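Local coordinates for oligogalacturonate-specific porin KdgM (Dickeya dadantii, PDB 4PR7), which forms a monomeric outer-membrane porin specific for oligogalacturonides, which it admits into the bacterium, and is required for full virulence, at residues A[59-64]-A[81-86]; A[75-80]-A[92-97]; A[27-32]-A[64-69]. All coordinates share one frame; numbering follows the deposited sequence.

Around one closed, twelve-stranded antiparallel barrel, contact 3 joins strand 31-41 to 57-69, contact 1 joins 57-69 to 74-85, and contact 2 joins 74-85 to 90-100. Contacts 1 and 2 share strand 74-85, and their centres lie about 16 Å apart; across the inner face Glu61 OE2 of contact 1 reaches Arg92 NH2 of contact 2 in a 2.6 Å salt bridge. Contacts 1 and 3 share strand 57-69 and Ala64, with centres about 19 Å apart, whereas contacts 2 and 3 are closer, about 10 Å between centres. One octane touches contacts 1 and 3 and a second touches contact 2, marking the outer, lipid-facing surface opposite the charged pore wall.

Contact 1: residues A[59-64]-A[81-86]; sequences GTEVVA and SLESGS. With OCT (N-octane), chain E.
Thr60 with Ser84 and Val62 with Leu82 form hydrogen-bonded antiparallel pairs, each joined by two backbone bonds, while Gly59-Gly85, Glu61-Glu83 and Val63-Ser81 are the intervening non-hydrogen-bonded pairs. The short strand axes come within 4.4 Å and run 168° apart, a regular seam typified by the 3.1 Å bond from Val62 N to Leu82 O. The two faces differ in character, which makes this hairpin a fair example of how a membrane barrel is built. On the outer one, Val62 CG1 touches octane atom C2 at 3.8 Å, with Leu82 on the same side; Thr60 and Ser84 share that face further along, toward the Gly59-Gly85 end, where Ser84 OG bonds Asn89. On the inner one, Glu61 holds CG anti to its backbone N (chi1 -174°) and stays extended, which carries the chain over the neighbouring strand: CG lies 3.5 Å from Leu82 O. Glu83 meets it at about a right angle, the carboxylate planes turned 63° from each other and Glu61 OE2 only 4.0 Å from Glu83 OE1. A water lies 2.9 Å from Glu61 OE2 and 2.7 Å from Ser81 OG, bridging the two. Beside them Val63 CG2 rests against Ser81 CB at 3.8 Å. Glu61 OE2 forms a salt bridge to Arg92 and Glu83 OE1 one to Lys38, which probably offset the two like charges, while Ser81 OG also bonds Arg92 O and Arg112 NH2. Such a mixture of acids and bases would be expected to keep both glutamates ionised in spite of their proximity, consistent with an ordered set of paired charges on the pore wall, backed by apolar Val62 and Leu82 outside.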
loop_
_atom_site.group_PDB
_atom_site.type_symbol
_atom_site.label_atom_id
_atom_site.label_comp_id
_atom_site.label_asym_id
_atom_site.label_seq_id
_atom_site.Cartn_x
_atom_site.Cartn_y
_atom_site.Cartn_z
ATOM N N GLY A 59 -3.356 -15.109 -6.196
ATOM C CA GLY A 59 -4.192 -14.778 -5.059
ATOM C C GLY A 59 -5.066 -13.582 -5.334
ATOM O O GLY A 59 -4.837 -12.844 -6.295
ATOM N N THR A 60 -6.062 -13.403 -4.474
ATOM C CA THR A 60 -7.006 -12.318 -4.597
ATOM C C THR A 60 -7.235 -11.720 -3.222
ATOM O O THR A 60 -7.611 -12.438 -2.299
ATOM C CB THR A 60 -8.351 -12.806 -5.174
ATOM O OG1 THR A 60 -8.179 -13.125 -6.554
ATOM C CG2 THR A 60 -9.416 -11.714 -5.069
ATOM N N GLU A 61 -7.015 -10.423 -3.091
ATOM C CA GLU A 61 -7.288 -9.738 -1.840
ATOM C C GLU A 61 -8.371 -8.711 -2.057
ATOM O O GLU A 61 -8.376 -8.038 -3.085
ATOM C CB GLU A 61 -6.046 -9.050 -1.303
ATOM C CG GLU A 61 -6.259 -8.446 0.079
ATOM C CD GLU A 61 -4.982 -7.934 0.711
ATOM O OE1 GLU A 61 -4.268 -7.160 0.047
ATOM O OE2 GLU A 61 -4.708 -8.296 1.875
ATOM N N VAL A 62 -9.276 -8.610 -1.089
ATOM C CA VAL A 62 -10.298 -7.576 -1.051
ATOM C C VAL A 62 -10.173 -6.796 0.254
ATOM O O VAL A 62 -9.975 -7.384 1.321
ATOM C CB VAL A 62 -11.720 -8.169 -1.127
ATOM C CG1 VAL A 62 -12.759 -7.057 -1.149
ATOM C CG2 VAL A 62 -11.872 -9.028 -2.369
ATOM N N VAL A 63 -10.321 -5.476 0.164
ATOM C CA VAL A 63 -10.199 -4.571 1.322
ATOM C C VAL A 63 -11.412 -3.657 1.433
ATOM O O VAL A 63 -11.834 -3.071 0.437
ATOM C CB VAL A 63 -8.932 -3.701 1.217
ATOM C CG1 VAL A 63 -8.726 -2.902 2.495
ATOM C CG2 VAL A 63 -7.710 -4.582 0.969
ATOM N N ALA A 64 -12.006 -3.567 2.625
ATOM C CA ALA A 64 -12.988 -2.516 2.895
ATOM C C ALA A 64 -12.514 -1.661 4.060
ATOM O O ALA A 64 -11.925 -2.171 5.019
ATOM C CB ALA A 64 -14.382 -3.099 3.178
ATOM N N SER A 81 -9.475 -6.783 5.720
ATOM C CA SER A 81 -9.088 -7.464 4.481
ATOM C C SER A 81 -9.008 -8.983 4.607
ATOM O O SER A 81 -8.630 -9.514 5.650
ATOM C CB SER A 81 -7.746 -6.918 3.959
ATOM O OG SER A 81 -6.654 -7.690 4.437
ATOM N N LEU A 82 -9.382 -9.663 3.524
ATOM C CA LEU A 82 -9.253 -11.105 3.384
ATOM C C LEU A 82 -8.504 -11.364 2.100
ATOM O O LEU A 82 -8.751 -10.695 1.097
ATOM C CB LEU A 82 -10.616 -11.782 3.294
ATOM C CG LEU A 82 -11.559 -11.649 4.478
ATOM C CD1 LEU A 82 -12.881 -12.331 4.144
ATOM C CD2 LEU A 82 -10.961 -12.252 5.746
ATOM N N GLU A 83 -7.590 -12.329 2.142
ATOM C CA GLU A 83 -6.892 -12.782 0.958
ATOM C C GLU A 83 -7.088 -14.271 0.789
ATOM O O GLU A 83 -7.049 -15.025 1.759
ATOM C CB GLU A 83 -5.397 -12.447 1.018
ATOM C CG GLU A 83 -4.590 -13.165 -0.066
ATOM C CD GLU A 83 -3.321 -12.453 -0.504
ATOM O OE1 GLU A 83 -2.950 -11.400 0.056
ATOM O OE2 GLU A 83 -2.703 -12.962 -1.449
ATOM N N SER A 84 -7.314 -14.673 -0.461
ATOM C CA SER A 84 -7.431 -16.060 -0.845
ATOM C C SER A 84 -6.461 -16.300 -2.002
ATOM O O SER A 84 -6.436 -15.521 -2.950
ATOM C CB SER A 84 -8.867 -16.368 -1.278
ATOM O OG SER A 84 -9.715 -16.496 -0.154
ATOM N N GLY A 85 -5.658 -17.357 -1.911
ATOM C CA GLY A 85 -4.676 -17.670 -2.949
ATOM C C GLY A 85 -4.235 -19.116 -2.934
ATOM O O GLY A 85 -4.638 -19.888 -2.062
ATOM N N SER A 86 -3.402 -19.479 -3.907
ATOM C CA SER A 86 -2.919 -20.854 -4.049
ATOM C C SER A 86 -1.987 -21.224 -2.896
ATOM O O SER A 86 -2.057 -22.332 -2.366
ATOM C CB SER A 86 -2.185 -21.036 -5.385
ATOM O OG SER A 86 -1.075 -20.162 -5.460
HETATM C C1 OCT E . -17.372 -9.531 -1.482
HETATM C C2 OCT E . -16.078 -8.953 -0.947
HETATM C C3 OCT E . -16.285 -7.892 0.142
HETATM C C4 OCT E . -16.049 -8.453 1.541
HETATM C C5 OCT E . -15.551 -7.390 2.509
HETATM C C6 OCT E . -16.568 -6.266 2.667
HETATM C C7 OCT E . -16.787 -5.911 4.133
HETATM C C8 OCT E . -17.578 -4.629 4.285
HETATM O O HOH W 1 -5.561 -10.142 3.926
#

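Contact 2: residues A[75-80]-A[92-97]; sequences SIEPGF and RPYLRG. With OCT (N-octane), chain F.
Tyr94 lays its ring over Gly79, whose CA sits 3.6 Å from the ring centroid and 14° off the normal. The torsion that sets CG between the backbone N and the carbonyl carbon (chi1 67°) folds the ring across onto the neighbouring strand. Its hydroxyl then donates to Glu77 OE1 at 2.6 Å, meeting that oxygen from above the carboxylate plane, the carboxylate itself lying at the ring's edge. The other oxygen, OE2, lies at the edge of the Arg96 guanidinium, in a salt bridge whose hydrogen bond from NE is long and weak (3.5 Å). This inner face is the compact one. Across the sheet, packing is looser: Pro78 CD merely touches Leu95 CD1 at 4.0 Å, and a bound octane runs along the surface, its C1 at the edge of the Phe80 ring, 3.7 Å from CD1, and its C3 3.8 Å from Pro93 CB. A detergent molecule lies close to Leu95 as well. An aromatic ring covering a glycine directly opposite it in a hydrogen-bonded antiparallel pair is the mortise-tenon joint known from outer-membrane beta barrels.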
loop_
_atom_site.group_PDB
_atom_site.type_symbol
_atom_site.label_atom_id
_atom_site.label_comp_id
_atom_site.label_asym_id
_atom_site.label_seq_id
_atom_site.Cartn_x
_atom_site.Cartn_y
_atom_site.Cartn_z
ATOM N N SER A 75 -6.974 12.151 10.628
ATOM C CA SER A 75 -8.008 11.176 10.288
ATOM C C SER A 75 -7.651 9.788 10.849
ATOM O O SER A 75 -6.487 9.510 11.187
ATOM C CB SER A 75 -8.088 11.069 8.762
ATOM O OG SER A 75 -6.783 10.784 8.254
ATOM N N ILE A 76 -8.645 8.912 10.948
ATOM C CA ILE A 76 -8.388 7.498 11.240
ATOM C C ILE A 76 -9.120 6.565 10.285
ATOM O O ILE A 76 -10.251 6.840 9.855
ATOM C CB ILE A 76 -8.736 7.095 12.685
ATOM C CG1 ILE A 76 -10.186 7.421 13.014
ATOM C CG2 ILE A 76 -7.781 7.767 13.635
ATOM C CD1 ILE A 76 -10.744 6.515 14.086
ATOM N N GLU A 77 -8.456 5.464 9.962
ATOM C CA GLU A 77 -8.967 4.541 8.976
ATOM C C GLU A 77 -8.912 3.116 9.458
ATOM O O GLU A 77 -7.872 2.473 9.328
ATOM C CB GLU A 77 -8.162 4.661 7.702
ATOM C CG GLU A 77 -8.670 3.812 6.571
ATOM C CD GLU A 77 -7.700 3.766 5.424
ATOM O OE1 GLU A 77 -7.807 2.836 4.589
ATOM O OE2 GLU A 77 -6.804 4.642 5.394
ATOM N N PRO A 78 -10.023 2.619 10.020
ATOM C CA PRO A 78 -10.156 1.186 10.253
ATOM C C PRO A 78 -10.369 0.404 8.953
ATOM O O PRO A 78 -11.107 0.838 8.067
ATOM C CB PRO A 78 -11.381 1.092 11.163
ATOM C CG PRO A 78 -12.130 2.359 10.918
ATOM C CD PRO A 78 -11.071 3.380 10.715
ATOM N N GLY A 79 -9.710 -0.738 8.825
ATOM C CA GLY A 79 -9.831 -1.531 7.612
ATOM C C GLY A 79 -9.966 -3.006 7.897
ATOM O O GLY A 79 -9.561 -3.479 8.939
ATOM N N PHE A 80 -10.541 -3.709 6.934
ATOM C CA PHE A 80 -10.790 -5.120 6.987
ATOM C C PHE A 80 -10.295 -5.729 5.667
ATOM O O PHE A 80 -10.645 -5.234 4.589
ATOM C CB PHE A 80 -12.297 -5.337 7.145
ATOM C CG PHE A 80 -12.704 -6.764 7.013
ATOM C CD1 PHE A 80 -12.692 -7.591 8.116
ATOM C CD2 PHE A 80 -13.087 -7.283 5.777
ATOM C CE1 PHE A 80 -13.066 -8.917 7.998
ATOM C CE2 PHE A 80 -13.447 -8.614 5.650
ATOM C CZ PHE A 80 -13.423 -9.429 6.764
ATOM N N ARG A 92 -6.384 -9.800 7.537
ATOM C CA ARG A 92 -5.494 -8.710 7.914
ATOM C C ARG A 92 -6.243 -7.401 8.151
ATOM O O ARG A 92 -6.172 -6.503 7.322
ATOM C CB ARG A 92 -4.442 -8.518 6.816
ATOM C CG ARG A 92 -3.421 -9.635 6.774
ATOM C CD ARG A 92 -2.204 -9.231 5.975
ATOM N NE ARG A 92 -2.483 -9.200 4.548
ATOM C CZ ARG A 92 -1.834 -8.446 3.660
ATOM N NH1 ARG A 92 -0.858 -7.635 4.037
ATOM N NH2 ARG A 92 -2.160 -8.502 2.379
ATOM N N PRO A 93 -6.930 -7.270 9.297
ATOM C CA PRO A 93 -7.564 -5.989 9.609
ATOM C C PRO A 93 -6.519 -4.933 9.961
ATOM O O PRO A 93 -5.381 -5.283 10.273
ATOM C CB PRO A 93 -8.446 -6.323 10.807
ATOM C CG PRO A 93 -7.736 -7.424 11.504
ATOM C CD PRO A 93 -7.027 -8.214 10.423
ATOM N N TYR A 94 -6.874 -3.652 9.886
ATOM C CA TYR A 94 -5.897 -2.613 10.231
ATOM C C TYR A 94 -6.490 -1.323 10.774
ATOM O O TYR A 94 -7.690 -1.107 10.752
ATOM C CB TYR A 94 -5.012 -2.303 9.019
ATOM C CG TYR A 94 -5.714 -1.660 7.864
ATOM C CD1 TYR A 94 -6.195 -2.422 6.792
ATOM C CD2 TYR A 94 -5.871 -0.291 7.814
ATOM C CE1 TYR A 94 -6.815 -1.818 5.707
ATOM C CE2 TYR A 94 -6.500 0.325 6.749
ATOM C CZ TYR A 94 -6.954 -0.431 5.688
ATOM O OH TYR A 94 -7.567 0.219 4.635
ATOM N N LEU A 95 -5.619 -0.471 11.270
ATOM C CA LEU A 95 -6.005 0.847 11.726
ATOM C C LEU A 95 -4.895 1.787 11.360
ATOM O O LEU A 95 -3.796 1.657 11.872
ATOM C CB LEU A 95 -6.220 0.859 13.237
ATOM C CG LEU A 95 -6.802 2.166 13.797
ATOM C CD1 LEU A 95 -8.218 2.434 13.316
ATOM C CD2 LEU A 95 -6.771 2.135 15.314
ATOM N N ARG A 96 -5.188 2.723 10.460
ATOM C CA ARG A 96 -4.215 3.702 10.015
ATOM C C ARG A 96 -4.597 5.093 10.514
ATOM O O ARG A 96 -5.676 5.597 10.225
ATOM C CB ARG A 96 -4.104 3.718 8.471
ATOM C CG ARG A 96 -3.125 4.762 7.939
ATOM C CD ARG A 96 -2.426 4.293 6.672
ATOM N NE ARG A 96 -3.421 3.812 5.736
ATOM C CZ ARG A 96 -3.192 2.993 4.722
ATOM N NH1 ARG A 96 -4.213 2.625 3.964
ATOM N NH2 ARG A 96 -1.965 2.556 4.447
ATOM N N GLY A 97 -3.698 5.718 11.252
ATOM C CA GLY A 97 -3.844 7.122 11.604
ATOM C C GLY A 97 -3.052 7.932 10.603
ATOM O O GLY A 97 -2.029 7.465 10.103
HETATM C C1 OCT F . -12.200 -6.109 11.518
HETATM C C2 OCT F . -12.445 -4.617 11.455
HETATM C C3 OCT F . -11.140 -3.834 11.592
HETATM C C4 OCT F . -10.595 -3.773 13.025
HETATM C C5 OCT F . -9.451 -2.766 13.130
HETATM C C6 OCT F . -8.798 -2.757 14.507
HETATM C C7 OCT F . -7.736 -3.845 14.663
HETATM C C8 OCT F . -6.537 -3.584 13.776
HETATM O O HOH W 2 -6.224 7.751 8.546
#

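Contact 3: residues A[27-32]-A[64-69]; sequences FANGFG and ASYVYK. With OCT (N-octane), chain E.
Phe31 and Tyr66 form the aromatic centre of this seam, where the chain leaves a type I turn (Phe27 to Gly30), overlapped by an Asx turn at Asn29, and enters strand 31-41 of the antiparallel barrel. The link to the neighbouring strand is made by Val67 N, which donates to Gly30 O at 3.0 Å, and by the hydrogen-bonded pair Gly32-Ser65. Gly30 has a positive phi (98°), a conformation well suited to glycine, and it lets the chain turn into the strand.

Phe31 can be followed outward. CB lies over the face of the Tyr66 ring, 4.2 Å from its centroid. CG stands anti to the backbone N (chi1 -171°), which swings the ring along the neighbouring strand toward Ser65 and Ala64. CD2 makes the closest approaches, 3.4 Å to Ser65 O and 3.6 Å to Tyr66 CE1, with CE2 a little farther from the same carbonyl. At the tip CZ reaches Ala64 CB at 4.2 Å, and that methyl also touches an octane. The Phe31 edge turns toward the Tyr66 face in an offset edge-to-face pair, planes 66° apart. The Phe31-Tyr66 pair lies on the outer, membrane-facing side, while Ser65 OG, on the other face, accepts a hydrogen bond from Arg26 NH2. Tyr66 also meets the turn itself: its CE2 comes 3.4 Å from Asn29 O, at the ring's edge. At the turn's exit, Asn29 OD1 accepts from Phe31 N at 2.8 Å, the donor lying in the plane of the amide carbonyl.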
loop_
_atom_site.group_PDB
_atom_site.type_symbol
_atom_site.label_atom_id
_atom_site.label_comp_id
_atom_site.label_asym_id
_atom_site.label_seq_id
_atom_site.Cartn_x
_atom_site.Cartn_y
_atom_site.Cartn_z
ATOM N N PHE A 27 -15.126 6.557 -1.754
ATOM C CA PHE A 27 -16.343 7.336 -1.942
ATOM C C PHE A 27 -16.179 8.627 -1.167
ATOM O O PHE A 27 -15.340 8.699 -0.273
ATOM C CB PHE A 27 -17.558 6.559 -1.435
ATOM C CG PHE A 27 -17.907 5.370 -2.290
ATOM C CD1 PHE A 27 -18.702 5.525 -3.421
ATOM C CD2 PHE A 27 -17.414 4.108 -1.983
ATOM C CE1 PHE A 27 -18.996 4.435 -4.225
ATOM C CE2 PHE A 27 -17.711 3.013 -2.774
ATOM C CZ PHE A 27 -18.501 3.175 -3.901
ATOM N N ALA A 28 -16.972 9.636 -1.516
ATOM C CA ALA A 28 -16.920 10.929 -0.833
ATOM C C ALA A 28 -17.310 10.819 0.641
ATOM O O ALA A 28 -16.891 11.645 1.452
ATOM C CB ALA A 28 -17.820 11.946 -1.533
ATOM N N ASN A 29 -18.122 9.817 0.977
ATOM C CA ASN A 29 -18.519 9.578 2.374
ATOM C C ASN A 29 -17.420 8.951 3.231
ATOM O O ASN A 29 -17.604 8.754 4.431
ATOM C CB ASN A 29 -19.783 8.711 2.452
ATOM C CG ASN A 29 -19.631 7.379 1.738
ATOM O OD1 ASN A 29 -18.593 6.719 1.811
ATOM N ND2 ASN A 29 -20.667 6.994 1.025
ATOM N N GLY A 30 -16.287 8.620 2.624
ATOM C CA GLY A 30 -15.177 8.029 3.370
ATOM C C GLY A 30 -15.092 6.518 3.279
ATOM O O GLY A 30 -14.048 5.964 3.596
ATOM N N PHE A 31 -16.152 5.843 2.810
ATOM C CA PHE A 31 -16.084 4.386 2.561
ATOM C C PHE A 31 -15.188 4.103 1.367
ATOM O O PHE A 31 -15.211 4.850 0.381
ATOM C CB PHE A 31 -17.477 3.784 2.312
ATOM C CG PHE A 31 -17.503 2.269 2.272
ATOM C CD1 PHE A 31 -17.675 1.586 1.065
ATOM C CD2 PHE A 31 -17.373 1.523 3.425
ATOM C CE1 PHE A 31 -17.720 0.190 1.029
ATOM C CE2 PHE A 31 -17.398 0.127 3.392
ATOM C CZ PHE A 31 -17.575 -0.542 2.196
ATOM N N GLY A 32 -14.407 3.024 1.465
ATOM C CA GLY A 32 -13.516 2.610 0.373
ATOM C C GLY A 32 -13.502 1.099 0.215
ATOM O O GLY A 32 -13.802 0.349 1.152
ATOM N N ALA A 64 -12.006 -3.567 2.625
ATOM C CA ALA A 64 -12.988 -2.516 2.895
ATOM C C ALA A 64 -12.514 -1.661 4.060
ATOM O O ALA A 64 -11.925 -2.171 5.019
ATOM C CB ALA A 64 -14.382 -3.099 3.178
ATOM N N SER A 65 -12.764 -0.357 3.969
ATOM C CA SER A 65 -12.369 0.591 5.014
ATOM C C SER A 65 -13.229 1.867 5.035
ATOM O O SER A 65 -14.061 2.086 4.163
ATOM C CB SER A 65 -10.894 0.954 4.871
ATOM O OG SER A 65 -10.574 1.461 3.585
ATOM N N TYR A 66 -13.048 2.661 6.081
ATOM C CA TYR A 66 -13.681 3.975 6.246
ATOM C C TYR A 66 -12.601 4.934 6.743
ATOM O O TYR A 66 -11.967 4.657 7.770
ATOM C CB TYR A 66 -14.795 3.912 7.315
ATOM C CG TYR A 66 -16.209 4.221 6.838
ATOM C CD1 TYR A 66 -17.158 3.203 6.684
ATOM C CD2 TYR A 66 -16.613 5.539 6.572
ATOM C CE1 TYR A 66 -18.460 3.477 6.258
ATOM C CE2 TYR A 66 -17.908 5.824 6.139
ATOM C CZ TYR A 66 -18.833 4.788 5.983
ATOM O OH TYR A 66 -20.126 5.049 5.558
ATOM N N VAL A 67 -12.395 6.048 6.038
ATOM C CA VAL A 67 -11.566 7.129 6.528
ATOM C C VAL A 67 -12.499 8.082 7.265
ATOM O O VAL A 67 -13.401 8.661 6.663
ATOM C CB VAL A 67 -10.844 7.898 5.400
ATOM C CG1 VAL A 67 -9.969 9.013 5.968
ATOM C CG2 VAL A 67 -9.978 6.965 4.584
ATOM N N TYR A 68 -12.310 8.205 8.574
ATOM C CA TYR A 68 -12.999 9.230 9.354
ATOM C C TYR A 68 -12.054 10.401 9.552
ATOM O O TYR A 68 -10.973 10.234 10.112
ATOM C CB TYR A 68 -13.422 8.678 10.716
ATOM C CG TYR A 68 -14.214 9.675 11.510
ATOM C CD1 TYR A 68 -15.609 9.731 11.410
ATOM C CD2 TYR A 68 -13.578 10.587 12.351
ATOM C CE1 TYR A 68 -16.342 10.661 12.140
ATOM C CE2 TYR A 68 -14.302 11.519 13.076
ATOM C CZ TYR A 68 -15.677 11.551 12.971
ATOM O OH TYR A 68 -16.377 12.488 13.683
ATOM N N LYS A 69 -12.459 11.584 9.112
ATOM C CA LYS A 69 -11.631 12.787 9.256
ATOM C C LYS A 69 -12.144 13.639 10.404
ATOM O O LYS A 69 -13.315 14.001 10.428
ATOM C CB LYS A 69 -11.658 13.603 7.967
ATOM C CG LYS A 69 -11.213 12.824 6.741
ATOM C CD LYS A 69 -11.152 13.755 5.545
ATOM C CE LYS A 69 -10.637 13.050 4.307
ATOM N NZ LYS A 69 -9.287 12.470 4.539
HETATM C C1 OCT E . -17.372 -9.531 -1.482
HETATM C C2 OCT E . -16.078 -8.953 -0.947
HETATM C C3 OCT E . -16.285 -7.892 0.142
HETATM C C4 OCT E . -16.049 -8.453 1.541
HETATM C C5 OCT E . -15.551 -7.390 2.509
HETATM C C6 OCT E . -16.568 -6.266 2.667
HETATM C C7 OCT E . -16.787 -5.911 4.133
HETATM C C8 OCT E . -17.578 -4.629 4.285
#